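Local coordinates for protein histone acetyltransferase, ELP3 family (PDB 6IA8) that forms 5-(carboxymethyl)uridine at wobble position 34 of tRNAs from acetyl-CoA and S-adenosyl-L-methionine, at residues A[142-147]-A[188-193]; A[389-394]-A[413-418]; A[433-438]-A[510-515]. All coordinates share one frame; numbering follows the deposited sequence.

Contact 1 of 3, residues A[142-147]-A[188-193]; sequences GTFPAR and LCIETR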
# COMPACT_ATOMS: atom_id res chain seq x y z
N GLY A 142 7.19 5.92 11.11
CA GLY A 142 8.15 4.85 10.96
C GLY A 142 8.60 4.20 12.25
O GLY A 142 9.20 3.12 12.20
N THR A 143 8.32 4.80 13.40
CA THR A 143 8.73 4.25 14.67
C THR A 143 7.57 3.67 15.46
O THR A 143 7.78 3.22 16.60
CB THR A 143 9.44 5.32 15.50
OG1 THR A 143 8.53 6.40 15.77
CG2 THR A 143 10.65 5.86 14.76
N PHE A 144 6.36 3.67 14.90
CA PHE A 144 5.18 3.27 15.67
C PHE A 144 5.30 1.87 16.24
O PHE A 144 4.97 1.69 17.43
CB PHE A 144 3.94 3.41 14.77
CG PHE A 144 2.63 3.22 15.50
CD1 PHE A 144 2.21 4.13 16.44
CD2 PHE A 144 1.80 2.14 15.21
CE1 PHE A 144 1.01 3.96 17.08
CE2 PHE A 144 0.61 1.97 15.83
CZ PHE A 144 0.20 2.87 16.76
N PRO A 145 5.79 0.86 15.51
CA PRO A 145 5.87 -0.49 16.08
C PRO A 145 6.89 -0.62 17.18
O PRO A 145 6.86 -1.62 17.91
CB PRO A 145 6.23 -1.37 14.88
CG PRO A 145 5.84 -0.56 13.66
CD PRO A 145 6.09 0.87 14.06
N ALA A 146 7.78 0.36 17.34
CA ALA A 146 8.74 0.34 18.44
C ALA A 146 8.22 1.04 19.69
O ALA A 146 8.85 0.95 20.75
CB ALA A 146 10.06 1.01 18.01
N ARG A 147 7.10 1.76 19.59
CA ARG A 147 6.53 2.41 20.77
C ARG A 147 5.93 1.37 21.72
O ARG A 147 5.66 0.22 21.37
CB ARG A 147 5.46 3.42 20.36
CG ARG A 147 5.95 4.50 19.39
CD ARG A 147 6.90 5.46 20.08
NE ARG A 147 6.23 6.24 21.12
CZ ARG A 147 5.58 7.38 20.91
NH1 ARG A 147 5.51 7.89 19.69
NH2 ARG A 147 5.03 8.03 21.93
N LEU A 188 -5.87 -0.07 7.18
CA LEU A 188 -4.99 0.56 8.16
C LEU A 188 -3.56 0.24 7.75
O LEU A 188 -3.18 -0.94 7.72
CB LEU A 188 -5.25 0.03 9.57
CG LEU A 188 -4.24 0.35 10.69
CD1 LEU A 188 -4.00 1.80 10.77
CD2 LEU A 188 -4.74 -0.21 12.04
N CYS A 189 -2.80 1.28 7.42
CA CYS A 189 -1.43 1.14 6.96
C CYS A 189 -0.48 1.67 8.02
O CYS A 189 -0.68 2.78 8.53
CB CYS A 189 -1.19 1.89 5.66
SG CYS A 189 0.60 1.64 5.11
N ILE A 190 0.53 0.88 8.36
CA ILE A 190 1.53 1.25 9.35
C ILE A 190 2.88 1.33 8.64
O ILE A 190 3.27 0.40 7.92
CB ILE A 190 1.57 0.24 10.51
CG1 ILE A 190 0.22 0.24 11.22
CG2 ILE A 190 2.68 0.62 11.53
CD1 ILE A 190 0.15 -0.72 12.34
N GLU A 191 3.57 2.44 8.80
CA GLU A 191 4.90 2.59 8.24
C GLU A 191 5.91 2.15 9.29
O GLU A 191 5.75 2.47 10.48
CB GLU A 191 5.16 4.04 7.83
CG GLU A 191 4.10 4.62 6.91
CD GLU A 191 4.44 6.02 6.43
OE1 GLU A 191 5.31 6.67 7.04
OE2 GLU A 191 3.85 6.46 5.42
N THR A 192 6.94 1.42 8.86
CA THR A 192 7.92 0.96 9.84
C THR A 192 9.28 0.74 9.20
O THR A 192 9.39 0.52 8.00
CB THR A 192 7.47 -0.34 10.51
OG1 THR A 192 8.31 -0.65 11.65
CG2 THR A 192 7.52 -1.50 9.51
N ARG A 193 10.32 0.81 10.03
CA ARG A 193 11.66 0.44 9.58
C ARG A 193 11.73 -1.07 9.45
O ARG A 193 11.11 -1.79 10.23
CB ARG A 193 12.72 0.93 10.56
CG ARG A 193 12.67 2.42 10.85
CD ARG A 193 13.85 2.85 11.73
NE ARG A 193 13.72 4.22 12.20
CZ ARG A 193 14.72 4.93 12.72
NH1 ARG A 193 14.51 6.18 13.12
NH2 ARG A 193 15.93 4.39 12.82
O HOH W 1 4.34 4.63 11.39

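Contact 2 of 3, residues A[389-394]-A[413-418]; sequences PEHIKL and DVKNDI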
# COMPACT_ATOMS: atom_id res chain seq x y z
N PRO A 389 -17.49 -3.93 -22.08
CA PRO A 389 -17.94 -5.20 -21.48
C PRO A 389 -17.80 -6.42 -22.38
O PRO A 389 -17.67 -7.54 -21.87
CB PRO A 389 -19.41 -4.92 -21.15
CG PRO A 389 -19.81 -3.83 -22.08
CD PRO A 389 -18.59 -2.98 -22.30
N GLU A 390 -17.77 -6.24 -23.71
CA GLU A 390 -17.53 -7.38 -24.58
C GLU A 390 -16.16 -8.01 -24.36
O GLU A 390 -15.92 -9.13 -24.84
CB GLU A 390 -17.65 -6.97 -26.05
CG GLU A 390 -19.07 -6.68 -26.51
CD GLU A 390 -19.15 -6.43 -28.01
OE1 GLU A 390 -18.26 -6.91 -28.74
OE2 GLU A 390 -20.10 -5.77 -28.45
N HIS A 391 -15.25 -7.34 -23.65
CA HIS A 391 -13.89 -7.83 -23.53
C HIS A 391 -13.43 -7.89 -22.09
O HIS A 391 -12.24 -7.93 -21.84
CB HIS A 391 -12.93 -6.96 -24.35
CG HIS A 391 -13.22 -6.96 -25.82
ND1 HIS A 391 -12.87 -8.01 -26.64
CD2 HIS A 391 -13.83 -6.04 -26.61
CE1 HIS A 391 -13.25 -7.73 -27.88
NE2 HIS A 391 -13.84 -6.55 -27.88
N ILE A 392 -14.35 -7.92 -21.13
CA ILE A 392 -13.97 -8.05 -19.73
C ILE A 392 -13.81 -9.54 -19.43
O ILE A 392 -14.71 -10.34 -19.67
CB ILE A 392 -15.03 -7.42 -18.81
CG1 ILE A 392 -15.10 -5.91 -19.04
CG2 ILE A 392 -14.72 -7.71 -17.34
CD1 ILE A 392 -16.20 -5.22 -18.26
N LYS A 393 -12.66 -9.90 -18.91
CA LYS A 393 -12.35 -11.29 -18.61
C LYS A 393 -11.76 -11.39 -17.21
O LYS A 393 -11.20 -10.41 -16.70
CB LYS A 393 -11.34 -11.87 -19.59
CG LYS A 393 -11.82 -11.87 -21.04
CD LYS A 393 -10.94 -12.75 -21.91
CE LYS A 393 -11.31 -12.59 -23.40
NZ LYS A 393 -12.78 -12.62 -23.63
N LEU A 394 -11.88 -12.58 -16.61
CA LEU A 394 -11.16 -12.90 -15.38
C LEU A 394 -9.77 -13.39 -15.76
O LEU A 394 -9.66 -14.37 -16.49
CB LEU A 394 -11.89 -13.97 -14.57
CG LEU A 394 -11.68 -13.92 -13.05
CD1 LEU A 394 -12.61 -14.91 -12.34
CD2 LEU A 394 -10.26 -14.18 -12.67
N ASP A 413 -10.67 -5.38 -18.79
CA ASP A 413 -10.95 -5.19 -20.21
C ASP A 413 -9.64 -5.48 -20.92
O ASP A 413 -8.72 -4.65 -20.90
CB ASP A 413 -11.47 -3.78 -20.46
CG ASP A 413 -11.58 -3.43 -21.93
OD1 ASP A 413 -11.06 -4.20 -22.79
OD2 ASP A 413 -12.19 -2.38 -22.24
N VAL A 414 -9.53 -6.65 -21.56
CA VAL A 414 -8.24 -7.06 -22.11
C VAL A 414 -8.01 -6.49 -23.49
O VAL A 414 -6.89 -6.61 -24.00
CB VAL A 414 -8.11 -8.60 -22.19
CG1 VAL A 414 -8.28 -9.23 -20.84
CG2 VAL A 414 -9.14 -9.15 -23.19
N LYS A 415 -9.03 -5.88 -24.10
CA LYS A 415 -8.81 -5.13 -25.33
C LYS A 415 -8.15 -3.79 -25.05
O LYS A 415 -7.18 -3.41 -25.70
CB LYS A 415 -10.14 -4.93 -26.07
CG LYS A 415 -10.07 -4.03 -27.29
CD LYS A 415 -11.42 -3.99 -28.02
CE LYS A 415 -11.40 -3.06 -29.26
NZ LYS A 415 -11.04 -1.65 -28.93
N ASN A 416 -8.70 -3.03 -24.10
CA ASN A 416 -8.19 -1.69 -23.80
C ASN A 416 -7.25 -1.66 -22.61
O ASN A 416 -6.76 -0.59 -22.27
CB ASN A 416 -9.36 -0.74 -23.54
CG ASN A 416 -10.29 -0.67 -24.76
OD1 ASN A 416 -9.88 -0.22 -25.83
ND2 ASN A 416 -11.53 -1.11 -24.60
N ASP A 417 -7.04 -2.80 -21.97
CA ASP A 417 -6.15 -2.94 -20.81
C ASP A 417 -6.58 -2.04 -19.66
O ASP A 417 -5.82 -1.21 -19.19
CB ASP A 417 -4.70 -2.65 -21.20
CG ASP A 417 -4.18 -3.58 -22.27
OD1 ASP A 417 -4.60 -4.76 -22.29
OD2 ASP A 417 -3.36 -3.14 -23.10
N ILE A 418 -7.81 -2.25 -19.19
CA ILE A 418 -8.39 -1.47 -18.09
C ILE A 418 -8.74 -2.42 -16.95
O ILE A 418 -9.46 -3.40 -17.16
CB ILE A 418 -9.63 -0.68 -18.53
CG1 ILE A 418 -9.33 0.20 -19.74
CG2 ILE A 418 -10.15 0.14 -17.33
CD1 ILE A 418 -10.48 1.04 -20.23

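Contact 3 of 3, residues A[433-438]-A[510-515]; sequences RKEIDD and VGAYMG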
# COMPACT_ATOMS: atom_id res chain seq x y z
N ARG A 433 1.56 -17.52 12.43
CA ARG A 433 0.32 -17.21 13.12
C ARG A 433 -0.42 -18.50 13.45
O ARG A 433 -0.48 -19.42 12.63
CB ARG A 433 -0.56 -16.31 12.25
CG ARG A 433 -0.12 -14.82 12.15
CD ARG A 433 -0.25 -14.13 13.51
NE ARG A 433 -1.62 -14.13 14.01
CZ ARG A 433 -2.05 -13.41 15.05
NH1 ARG A 433 -1.21 -12.60 15.68
NH2 ARG A 433 -3.31 -13.48 15.45
N LYS A 434 -1.05 -18.52 14.63
CA LYS A 434 -1.75 -19.70 15.10
C LYS A 434 -2.84 -20.12 14.13
O LYS A 434 -3.14 -21.31 14.01
CB LYS A 434 -2.34 -19.45 16.49
CG LYS A 434 -3.10 -18.11 16.63
CD LYS A 434 -3.64 -17.88 18.04
CE LYS A 434 -4.84 -18.77 18.34
NZ LYS A 434 -5.52 -18.39 19.62
N GLU A 435 -3.46 -19.18 13.43
CA GLU A 435 -4.61 -19.56 12.61
C GLU A 435 -4.23 -19.99 11.20
O GLU A 435 -5.11 -20.40 10.44
CB GLU A 435 -5.62 -18.42 12.56
CG GLU A 435 -5.09 -17.05 12.27
CD GLU A 435 -4.57 -16.30 13.51
OE1 GLU A 435 -3.39 -16.48 13.84
OE2 GLU A 435 -5.29 -15.47 14.10
N ILE A 436 -2.95 -19.96 10.84
CA ILE A 436 -2.49 -20.36 9.51
C ILE A 436 -1.75 -21.68 9.63
O ILE A 436 -0.71 -21.75 10.28
CB ILE A 436 -1.57 -19.30 8.88
CG1 ILE A 436 -2.26 -17.93 8.88
CG2 ILE A 436 -1.19 -19.70 7.45
CD1 ILE A 436 -1.34 -16.77 8.45
N ASP A 437 -2.28 -22.73 9.01
CA ASP A 437 -1.61 -24.03 8.95
C ASP A 437 -1.25 -24.36 7.50
O ASP A 437 -1.44 -23.55 6.59
CB ASP A 437 -2.47 -25.14 9.56
CG ASP A 437 -3.83 -25.26 8.92
OD1 ASP A 437 -4.82 -25.35 9.66
OD2 ASP A 437 -3.92 -25.25 7.66
N ASP A 438 -0.71 -25.56 7.28
CA ASP A 438 -0.25 -25.96 5.96
C ASP A 438 -1.38 -26.34 5.01
O ASP A 438 -1.11 -26.74 3.87
CB ASP A 438 0.75 -27.12 6.07
CG ASP A 438 0.15 -28.35 6.72
OD1 ASP A 438 -1.08 -28.40 6.95
OD2 ASP A 438 0.92 -29.28 7.02
N VAL A 510 -11.81 -15.57 12.53
CA VAL A 510 -10.87 -16.61 12.95
C VAL A 510 -9.64 -15.84 13.43
O VAL A 510 -8.81 -15.42 12.62
CB VAL A 510 -10.50 -17.57 11.81
CG1 VAL A 510 -9.49 -18.60 12.29
CG2 VAL A 510 -11.75 -18.24 11.27
N GLY A 511 -9.54 -15.64 14.74
CA GLY A 511 -8.43 -14.87 15.27
C GLY A 511 -8.46 -13.46 14.71
O GLY A 511 -9.42 -12.70 14.89
N ALA A 512 -7.39 -13.09 14.01
CA ALA A 512 -7.26 -11.76 13.43
C ALA A 512 -7.89 -11.66 12.05
O ALA A 512 -7.93 -10.56 11.48
CB ALA A 512 -5.78 -11.38 13.35
N TYR A 513 -8.38 -12.76 11.51
CA TYR A 513 -8.82 -12.82 10.13
C TYR A 513 -10.32 -13.11 10.01
O TYR A 513 -11.01 -13.35 11.00
CB TYR A 513 -8.03 -13.91 9.38
CG TYR A 513 -6.52 -13.77 9.47
CD1 TYR A 513 -5.83 -14.36 10.52
CD2 TYR A 513 -5.79 -13.04 8.54
CE1 TYR A 513 -4.46 -14.25 10.64
CE2 TYR A 513 -4.42 -12.91 8.66
CZ TYR A 513 -3.75 -13.53 9.72
OH TYR A 513 -2.37 -13.43 9.86
N MET A 514 -10.80 -13.11 8.78
CA MET A 514 -12.12 -13.63 8.44
C MET A 514 -11.86 -14.92 7.69
O MET A 514 -11.04 -14.95 6.77
CB MET A 514 -12.92 -12.65 7.58
CG MET A 514 -13.27 -11.36 8.30
SD MET A 514 -14.21 -11.61 9.81
CE MET A 514 -15.81 -12.15 9.09
N GLY A 515 -12.49 -16.00 8.12
CA GLY A 515 -12.15 -17.31 7.60
C GLY A 515 -13.35 -18.11 7.15
O GLY A 515 -14.47 -17.91 7.61

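Contact 1 of 3, residues A[142-147]-A[188-193]
G142 lies against the end of strand 184-192 with backbone alone, its CA 4.1 Å from the CA of T192. The polar contacts here are modest. R193 N gives a weak hydrogen bond to G142 O, 3.4 Å long and bent to 138°, and the same oxygen receives a CA-H...O contact from T192. In return G142 CA offers a CA-H...O contact to E191 O. A water also bridges the two backbones, accepting from G142 N and donating to E191 O at 2.7 Å. G142 has a positive phi (80°), which suits glycine, although its atoms are poorly ordered.

The side-chain contacts come from the 3-10 turn 144-146. P145 brings CG to 3.2 Å from T192 OG1, the two side chains running obliquely to each other; T192 OG1 stands opposite the backbone N (chi1 -169°), which carries it up to the proline. The apolar part is I190 CG2, which meets both P145 CG, at 4.0 Å, and F144 CD2, at 4.1 Å, the phenylalanine and isoleucine crossing at about a right angle.

This is the loop after one strand of the parallel radical SAM sheet folding over the end of the next. Strand 184-192 runs between strands 134-140 and 212-218, T192 touching V213 and L215 of the latter, while F144 packs on Y151, Q152 and I156 of helix 149-164.

Contact 2 of 3, residues A[389-394]-A[413-418]
H391 rests its ring on the aliphatic part of K415, and the lysine can be followed outward from its backbone. K415 CB sits over one face of the imidazole, 4.0 Å from the ring centroid in a CH-pi contact, and 3.7 Å from H391 CG. An extended chain, with chi1 to chi3 all near 180°, then carries CD along that face to 3.5 Å from H391 CD2 and equally near NE2. The bend at chi4 (-58°) turns NZ off the ring, and it ends 5.7 Å from H391 NE2.

Beside this CH-pi contact V414 N donates a fairly straight bond to H391 O at 3.0 Å, next to the antiparallel non-hydrogen-bonded pair of I392 and D413. D413 shapes the turn in an Asx motif: OD1 accepts from N416 N, OD2 from N416 ND2 and D388 N. The chain returns through a G1 beta bulge, D417 and I418 together pairing with D413. An alanine in place of D413 would probably leave N416 N, N416 ND2 and D388 N without their acceptor and let the turn that carries K415 move.

The contact thus combines one firm backbone bond with a lysine lending methylenes, not charge, to the ring.

Contact 3 of 3, residues A[433-438]-A[510-515]
E435 and Y513 have the most surface buried here and meet at about a right angle, E435 CG lying at the ring edge 3.3 Å from Y513 CD1. The glutamate folds back on itself: CG sits between the backbone N and the carbonyl carbon (chi1 48°) and the chain bends again at chi2, which swings the carboxylate toward the 510-513 turn. There OE2 accepts from A512 N at 3.2 Å, nearly along its C-O axis.

Within 433-438, R433 grips this carboxylate side-on in a salt bridge, NE to E435 OE1 at 2.9 Å and NH2 to OE2 at 3.1 Å (175°), steadying it for A512 N. OE2 thus takes two donors from the same face of its plane, likely favouring the charged carboxylate. R433 CG touches Y513 OH at 3.5 Å, and I436 CD1 reaches the same hydroxyl at 3.8 Å.

A type I turn (433-436) thus docks against a type II' hairpin turn (510-513) at the edge of the acetyltransferase sheet. L491 of strand 489-492 touches E435, I436, V510 and Y513. L206 of helix 199-208 touches R433, A512 and Y513, whose OH bonds to S247 O, placing the contact against the radical SAM part.

Contact 1 belongs to the radical SAM core, contacts 2 and 3 to the acetyltransferase domain. Contacts 2 and 3 reach the same mixed sheet, yet their centres are 35 Å apart. Contacts 1 and 2 lie on opposite sides of the chain's centre, 38 Å between centres; contacts 1 and 3 are closer, at 23 Å, with nearest atoms about 11 Å apart. The I392 side chain of contact 2 is about 3 Å from that of Y469, and the Y513 side chain of contact 3 about 9 Å from that of Y502, both probably acetyl-CoA-binding residues, as in relatives. Contact 1 touches T69 and S70, just before the unmodelled residues 72-106 that hold the probable cluster cysteines.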